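Side-chain contacts in MmoQ Response regulator (Methylococcus capsulatus, PDB 3LJX), which probably makes cyclic di-GMP from two GTP as a full-length response regulator, of which this chain is the part containing the HDOD domain: residues G193-Q196 / V197-D200; M187-T190 / D191-F194; T129-P132 / K133-F136. All blocks are in the same frame, centred on the assembly; numbering follows the deposited sequence.

Interaction 1 (G193-Q196 / V197-D200)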
loop_
_atom_site.group_PDB
_atom_site.type_symbol
_atom_site.label_atom_id
_atom_site.label_comp_id
_atom_site.label_asym_id
_atom_site.label_seq_id
_atom_site.Cartn_x
_atom_site.Cartn_y
_atom_site.Cartn_z
ATOM N N GLY A 193 1.823 -8.265 9.245
ATOM C CA GLY A 193 2.693 -9.405 9.029
ATOM C C GLY A 193 4.025 -9.179 8.337
ATOM O O GLY A 193 4.850 -10.093 8.309
ATOM N N PHE A 194 4.259 -7.989 7.786
ATOM C CA PHE A 194 5.510 -7.741 7.064
ATOM C C PHE A 194 6.709 -7.731 8.015
ATOM O O PHE A 194 6.678 -7.097 9.063
ATOM C CB PHE A 194 5.441 -6.420 6.282
ATOM C CG PHE A 194 4.621 -6.501 5.017
ATOM C CD1 PHE A 194 5.211 -6.872 3.814
ATOM C CD2 PHE A 194 3.263 -6.205 5.027
ATOM C CE1 PHE A 194 4.464 -6.943 2.648
ATOM C CE2 PHE A 194 2.509 -6.282 3.867
ATOM C CZ PHE A 194 3.114 -6.655 2.672
ATOM N N PRO A 195 7.779 -8.437 7.658
ATOM C CA PRO A 195 8.961 -8.394 8.530
ATOM C C PRO A 195 9.707 -7.062 8.409
ATOM O O PRO A 195 9.554 -6.341 7.419
ATOM C CB PRO A 195 9.821 -9.551 8.002
ATOM C CG PRO A 195 9.465 -9.646 6.542
ATOM C CD PRO A 195 7.988 -9.271 6.461
ATOM N N GLN A 196 10.516 -6.736 9.409
ATOM C CA GLN A 196 11.148 -5.425 9.458
ATOM C C GLN A 196 11.993 -5.033 8.228
ATOM O O GLN A 196 12.051 -3.845 7.904
ATOM C CB GLN A 196 11.955 -5.248 10.750
ATOM C CG GLN A 196 12.269 -3.792 11.074
ATOM C CD GLN A 196 13.349 -3.645 12.141
ATOM O OE1 GLN A 196 13.187 -4.104 13.280
ATOM N NE2 GLN A 196 14.461 -3.006 11.773
ATOM N N VAL A 197 12.642 -5.979 7.537
ATOM C CA VAL A 197 13.444 -5.564 6.364
ATOM C C VAL A 197 12.615 -4.806 5.352
ATOM O O VAL A 197 13.100 -3.853 4.751
ATOM C CB VAL A 197 14.148 -6.704 5.565
ATOM C CG1 VAL A 197 15.514 -6.998 6.133
ATOM C CG2 VAL A 197 13.247 -7.944 5.409
ATOM N N PHE A 198 11.376 -5.243 5.143
ATOM C CA PHE A 198 10.503 -4.550 4.198
ATOM C C PHE A 198 10.165 -3.139 4.668
ATOM O O PHE A 198 10.222 -2.195 3.881
ATOM C CB PHE A 198 9.243 -5.364 3.896
ATOM C CG PHE A 198 9.489 -6.527 2.988
ATOM C CD1 PHE A 198 10.316 -7.562 3.378
ATOM C CD2 PHE A 198 8.890 -6.593 1.743
ATOM C CE1 PHE A 198 10.550 -8.641 2.535
ATOM C CE2 PHE A 198 9.120 -7.676 0.898
ATOM C CZ PHE A 198 9.950 -8.692 1.294
ATOM N N ILE A 199 9.835 -2.992 5.951
ATOM C CA ILE A 199 9.563 -1.669 6.507
ATOM C C ILE A 199 10.815 -0.776 6.416
ATOM O O ILE A 199 10.720 0.418 6.080
ATOM C CB ILE A 199 9.047 -1.743 7.969
ATOM C CG1 ILE A 199 7.590 -2.210 8.010
ATOM C CG2 ILE A 199 9.102 -0.388 8.619
ATOM C CD1 ILE A 199 7.427 -3.701 7.994
ATOM N N ASP A 200 11.988 -1.347 6.687
ATOM C CA ASP A 200 13.220 -0.566 6.579
ATOM C C ASP A 200 13.472 -0.147 5.136
ATOM O O ASP A 200 13.915 0.971 4.873
ATOM C CB ASP A 200 14.436 -1.335 7.109
ATOM C CG ASP A 200 14.422 -1.495 8.633
ATOM O OD1 ASP A 200 13.574 -0.873 9.310
ATOM O OD2 ASP A 200 15.268 -2.251 9.158
#
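With CG of Q196 anti to the backbone N (chi1 -162°) and the chain extended beyond it, the amide reaches D200 one helical turn on, whose CG sits beside its own N (chi1 -71°). Q196 NE2 donates to D200 OD2 at 2.8 Å, close to the amide's own plane and on the syn side of the carboxylate; a weak second bond to OD1 makes the grip lopsided. The two planes are 64° apart. Alongside it, the backbone bond from D200 N to Q196 O is 2.8 Å and nearly straight. Losing this carboxylate to an alanine here is likely to leave the Q196 amide without its partner and free to turn away from the helix. P195 is the N-cap: its carbonyl takes a weak bond from F198 N, while its CG lies 3.9 Å from F198 CD1, the two side chains pointing the same way. I199 CD1 turns back over the incoming chain, 3.8 Å from F194 CB and 3.4 Å from P195 O. F194 and F198 face helix 132-141 through T137 and L138, and I199 rests on R186 and T190 of helix 181-191.

Interaction 2 (M187-T190 / D191-F194)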
loop_
_atom_site.group_PDB
_atom_site.type_symbol
_atom_site.label_atom_id
_atom_site.label_comp_id
_atom_site.label_asym_id
_atom_site.label_seq_id
_atom_site.Cartn_x
_atom_site.Cartn_y
_atom_site.Cartn_z
HETATM N N MSE A 187 3.663 0.924 10.996
HETATM C CA MSE A 187 3.053 0.210 12.111
HETATM C C MSE A 187 1.956 -0.701 11.601
HETATM O O MSE A 187 1.832 -1.827 12.058
HETATM C CB MSE A 187 2.485 1.165 13.154
HETATM C CG MSE A 187 3.541 2.029 13.842
HETATM SE SE MSE A 187 2.684 3.359 14.999
HETATM C CE MSE A 187 1.690 2.149 16.168
ATOM N N LEU A 188 1.168 -0.210 10.647
ATOM C CA LEU A 188 0.114 -1.017 10.035
ATOM C C LEU A 188 0.745 -2.242 9.351
ATOM O O LEU A 188 0.337 -3.392 9.595
ATOM C CB LEU A 188 -0.676 -0.170 9.027
ATOM C CG LEU A 188 -2.072 0.333 9.432
ATOM C CD1 LEU A 188 -2.198 0.556 10.930
ATOM C CD2 LEU A 188 -2.485 1.580 8.665
ATOM N N LEU A 189 1.755 -1.992 8.518
ATOM C CA LEU A 189 2.387 -3.065 7.753
ATOM C C LEU A 189 3.004 -4.083 8.705
ATOM O O LEU A 189 2.974 -5.294 8.461
ATOM C CB LEU A 189 3.454 -2.515 6.793
ATOM C CG LEU A 189 2.977 -1.639 5.632
ATOM C CD1 LEU A 189 4.163 -1.148 4.795
ATOM C CD2 LEU A 189 1.975 -2.378 4.749
ATOM N N THR A 190 3.560 -3.586 9.798
ATOM C CA THR A 190 4.111 -4.476 10.800
ATOM C C THR A 190 2.995 -5.308 11.452
ATOM O O THR A 190 3.136 -6.526 11.595
ATOM C CB THR A 190 4.877 -3.692 11.849
ATOM O OG1 THR A 190 6.036 -3.124 11.237
ATOM C CG2 THR A 190 5.296 -4.600 13.003
ATOM N N ASP A 191 1.885 -4.669 11.819
ATOM C CA ASP A 191 0.755 -5.422 12.374
ATOM C C ASP A 191 0.241 -6.465 11.387
ATOM O O ASP A 191 -0.203 -7.524 11.803
ATOM C CB ASP A 191 -0.413 -4.520 12.804
ATOM C CG ASP A 191 -1.437 -5.271 13.695
ATOM O OD1 ASP A 191 -1.032 -5.754 14.789
ATOM O OD2 ASP A 191 -2.637 -5.385 13.318
ATOM N N TRP A 192 0.304 -6.170 10.085
ATOM C CA TRP A 192 -0.292 -7.063 9.088
ATOM C C TRP A 192 0.631 -8.204 8.654
ATOM O O TRP A 192 0.268 -9.010 7.791
ATOM C CB TRP A 192 -0.784 -6.275 7.871
ATOM C CG TRP A 192 -1.796 -5.256 8.237
ATOM C CD1 TRP A 192 -2.432 -5.126 9.449
ATOM C CD2 TRP A 192 -2.288 -4.204 7.410
ATOM N NE1 TRP A 192 -3.300 -4.057 9.414
ATOM C CE2 TRP A 192 -3.231 -3.475 8.172
ATOM C CE3 TRP A 192 -2.028 -3.804 6.094
ATOM C CZ2 TRP A 192 -3.910 -2.372 7.663
ATOM C CZ3 TRP A 192 -2.704 -2.710 5.587
ATOM C CH2 TRP A 192 -3.635 -2.007 6.369
ATOM N N GLY A 193 1.823 -8.265 9.245
ATOM C CA GLY A 193 2.693 -9.405 9.029
ATOM C C GLY A 193 4.025 -9.179 8.337
ATOM O O GLY A 193 4.850 -10.093 8.309
ATOM N N PHE A 194 4.259 -7.989 7.786
ATOM C CA PHE A 194 5.510 -7.741 7.064
ATOM C C PHE A 194 6.709 -7.731 8.015
ATOM O O PHE A 194 6.678 -7.097 9.063
ATOM C CB PHE A 194 5.441 -6.420 6.282
ATOM C CG PHE A 194 4.621 -6.501 5.017
ATOM C CD1 PHE A 194 5.211 -6.872 3.814
ATOM C CD2 PHE A 194 3.263 -6.205 5.027
ATOM C CE1 PHE A 194 4.464 -6.943 2.648
ATOM C CE2 PHE A 194 2.509 -6.282 3.867
ATOM C CZ PHE A 194 3.114 -6.655 2.672
#
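L188 and W192 run side by side, pointing the same way, so that the aliphatic chain lies over the indole. L188 CB stands 4.3 Å from the centroid of the six-membered ring and 16° off its normal, a CH-pi contact, and L188 CG comes to 3.7 Å from W192 CZ2. The carbonyl of the same leucine also covers the indole: L188 O is 3.1 Å above the ring plane, displaced toward the rim near W192 CG, while accepting the bond from W192 N. With chi1 of W192 at -59°, its CG lies beside its backbone N and the indole folds back along the last turn instead of leaving it. This turn ends helix 181-191 in a Schellman motif. L189 O accepts F194 N at 3.1 Å, T190 O accepts G193 N from well above the carbonyl plane, and G193, at phi 116°, takes the chain out of the helix; a side chain there would be jammed against W192 O. L189 and F194 meet obliquely beyond the turn, the leucine's CD2 lying 4.0 Å from F194 CE2. L189 O approaches the same phenyl ring in plane, at its edge, 3.6 Å from F194 CD2. L188 and W192 both pack on V144 of helix 144-152 and on M10, whereas L189 rests on L138 and L141 of helix 132-141. The hydroxyl of T190 is turned back into its own helix, where OG1 is hydrogen-bonded to R186 O, and W192 O accepts a bond from N58 ND2.

Interaction 3 (T129-P132 / K133-F136)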
loop_
_atom_site.group_PDB
_atom_site.type_symbol
_atom_site.label_atom_id
_atom_site.label_comp_id
_atom_site.label_asym_id
_atom_site.label_seq_id
_atom_site.Cartn_x
_atom_site.Cartn_y
_atom_site.Cartn_z
ATOM N N THR A 129 15.687 -9.047 -6.446
ATOM C CA THR A 129 15.669 -8.673 -5.035
ATOM C C THR A 129 14.552 -9.389 -4.278
ATOM O O THR A 129 14.809 -10.176 -3.361
ATOM C CB THR A 129 15.510 -7.142 -4.850
ATOM O OG1 THR A 129 14.457 -6.659 -5.703
ATOM C CG2 THR A 129 16.790 -6.441 -5.212
ATOM N N VAL A 130 13.313 -9.110 -4.661
ATOM C CA VAL A 130 12.159 -9.662 -3.964
ATOM C C VAL A 130 11.207 -10.324 -4.959
ATOM O O VAL A 130 11.335 -10.134 -6.173
ATOM C CB VAL A 130 11.408 -8.552 -3.206
ATOM C CG1 VAL A 130 12.357 -7.820 -2.274
ATOM C CG2 VAL A 130 10.798 -7.565 -4.189
ATOM N N ALA A 131 10.269 -11.118 -4.450
ATOM C CA ALA A 131 9.224 -11.695 -5.299
ATOM C C ALA A 131 8.310 -10.566 -5.757
ATOM O O ALA A 131 7.787 -9.813 -4.930
ATOM C CB ALA A 131 8.432 -12.731 -4.529
ATOM N N PRO A 132 8.126 -10.427 -7.074
ATOM C CA PRO A 132 7.322 -9.298 -7.601
ATOM C C PRO A 132 5.878 -9.255 -7.098
ATOM O O PRO A 132 5.347 -8.167 -6.854
ATOM C CB PRO A 132 7.383 -9.489 -9.121
ATOM C CG PRO A 132 8.734 -10.228 -9.337
ATOM C CD PRO A 132 8.890 -11.132 -8.125
ATOM N N LYS A 133 5.244 -10.404 -6.920
ATOM C CA LYS A 133 3.881 -10.395 -6.383
ATOM C C LYS A 133 3.836 -9.820 -4.961
ATOM O O LYS A 133 2.857 -9.168 -4.580
ATOM C CB LYS A 133 3.249 -11.789 -6.421
ATOM C CG LYS A 133 3.902 -12.818 -5.515
ATOM C CD LYS A 133 3.134 -14.163 -5.558
ATOM C CE LYS A 133 4.075 -15.331 -5.238
ATOM N NZ LYS A 133 3.374 -16.653 -5.145
ATOM N N GLU A 134 4.899 -10.054 -4.184
ATOM C CA GLU A 134 4.986 -9.506 -2.831
ATOM C C GLU A 134 5.342 -8.017 -2.900
ATOM O O GLU A 134 4.862 -7.211 -2.086
ATOM C CB GLU A 134 6.010 -10.287 -1.996
ATOM C CG GLU A 134 5.636 -11.776 -1.833
ATOM C CD GLU A 134 6.648 -12.566 -0.991
ATOM O OE1 GLU A 134 7.822 -12.148 -0.901
ATOM O OE2 GLU A 134 6.263 -13.609 -0.410
ATOM N N ALA A 135 6.179 -7.657 -3.880
ATOM C CA ALA A 135 6.559 -6.265 -4.084
ATOM C C ALA A 135 5.341 -5.444 -4.505
ATOM O O ALA A 135 5.164 -4.308 -4.055
ATOM C CB ALA A 135 7.685 -6.152 -5.135
ATOM N N PHE A 136 4.507 -6.020 -5.370
ATOM C CA PHE A 136 3.292 -5.339 -5.816
ATOM C C PHE A 136 2.503 -4.879 -4.595
ATOM O O PHE A 136 2.106 -3.717 -4.475
ATOM C CB PHE A 136 2.428 -6.289 -6.638
ATOM C CG PHE A 136 1.096 -5.718 -7.007
ATOM C CD1 PHE A 136 0.070 -5.653 -6.067
ATOM C CD2 PHE A 136 0.858 -5.247 -8.295
ATOM C CE1 PHE A 136 -1.175 -5.125 -6.403
ATOM C CE2 PHE A 136 -0.379 -4.709 -8.636
ATOM C CZ PHE A 136 -1.401 -4.654 -7.690
#
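The start of helix 132-141 is built here, with A131 at the N-cap and P132 as the first helical residue. A131 O receives A135 N at 2.9 Å, in the carbonyl plane, and also a weak bond from E134 N. The next bond, F136 N to P132 O, is 2.7 Å long, its donor tilted 22° from the carbonyl plane. Around these bonds the side chains meet at two small points. V130 CG2 touches A135 CB at 3.5 Å, methyl against methyl; chi1 at -55° puts the valine's CG1 beside the backbone N and leaves CG2 between that N and the carbonyl carbon, facing the helix. A135 CB is also 3.5 Å from the backbone P132 O, so this buried methyl is held between the valine branch and the first-turn carbonyl. E134 leaves with CG beside its backbone N (chi1 -61°), and its extended chain passes back alongside A131: E134 CG and CD lie at 4.0 Å from A131 CB, with OE1 at 3.7 Å. The extended chain of K133 takes NZ to a salt bridge with D73 OD1. The F136 side chain runs to A117 and Q121 of helix 106-125, while P132 and A135 both touch T124 of that helix; V130 packs on F219 of helix 214-233. P132, as a proline, has no amide hydrogen to give, which probably costs little at the first turn, where helical N-H groups lack a carbonyl one turn earlier. The carboxylate of E134, lying near the amino end of the helix, is likely to feel a favourable pull from the helix dipole, whereas the charge of K133 is answered by D73.

All three contacts lie within the HDOD domain of this chain, whose regular structure is all helix. Interaction 3 comes first, at the start of helix 132-141; interaction 2 then ends helix 181-191, and interaction 1 opens helix 196-204. The last two share G193 and F194, with centres 8 Å apart, and they touch where I199 CD1 lies 3.6 Å from T190 OG1, so one short connection serves as both the end of one helix and the start of the next. Interaction 3 is centred 13 Å from interaction 1 and 16 Å from interaction 2, touching neither, yet its helix 132-141 runs on through T137, L138 and L141 to pack against both, so that all three belong to one packed set of helices.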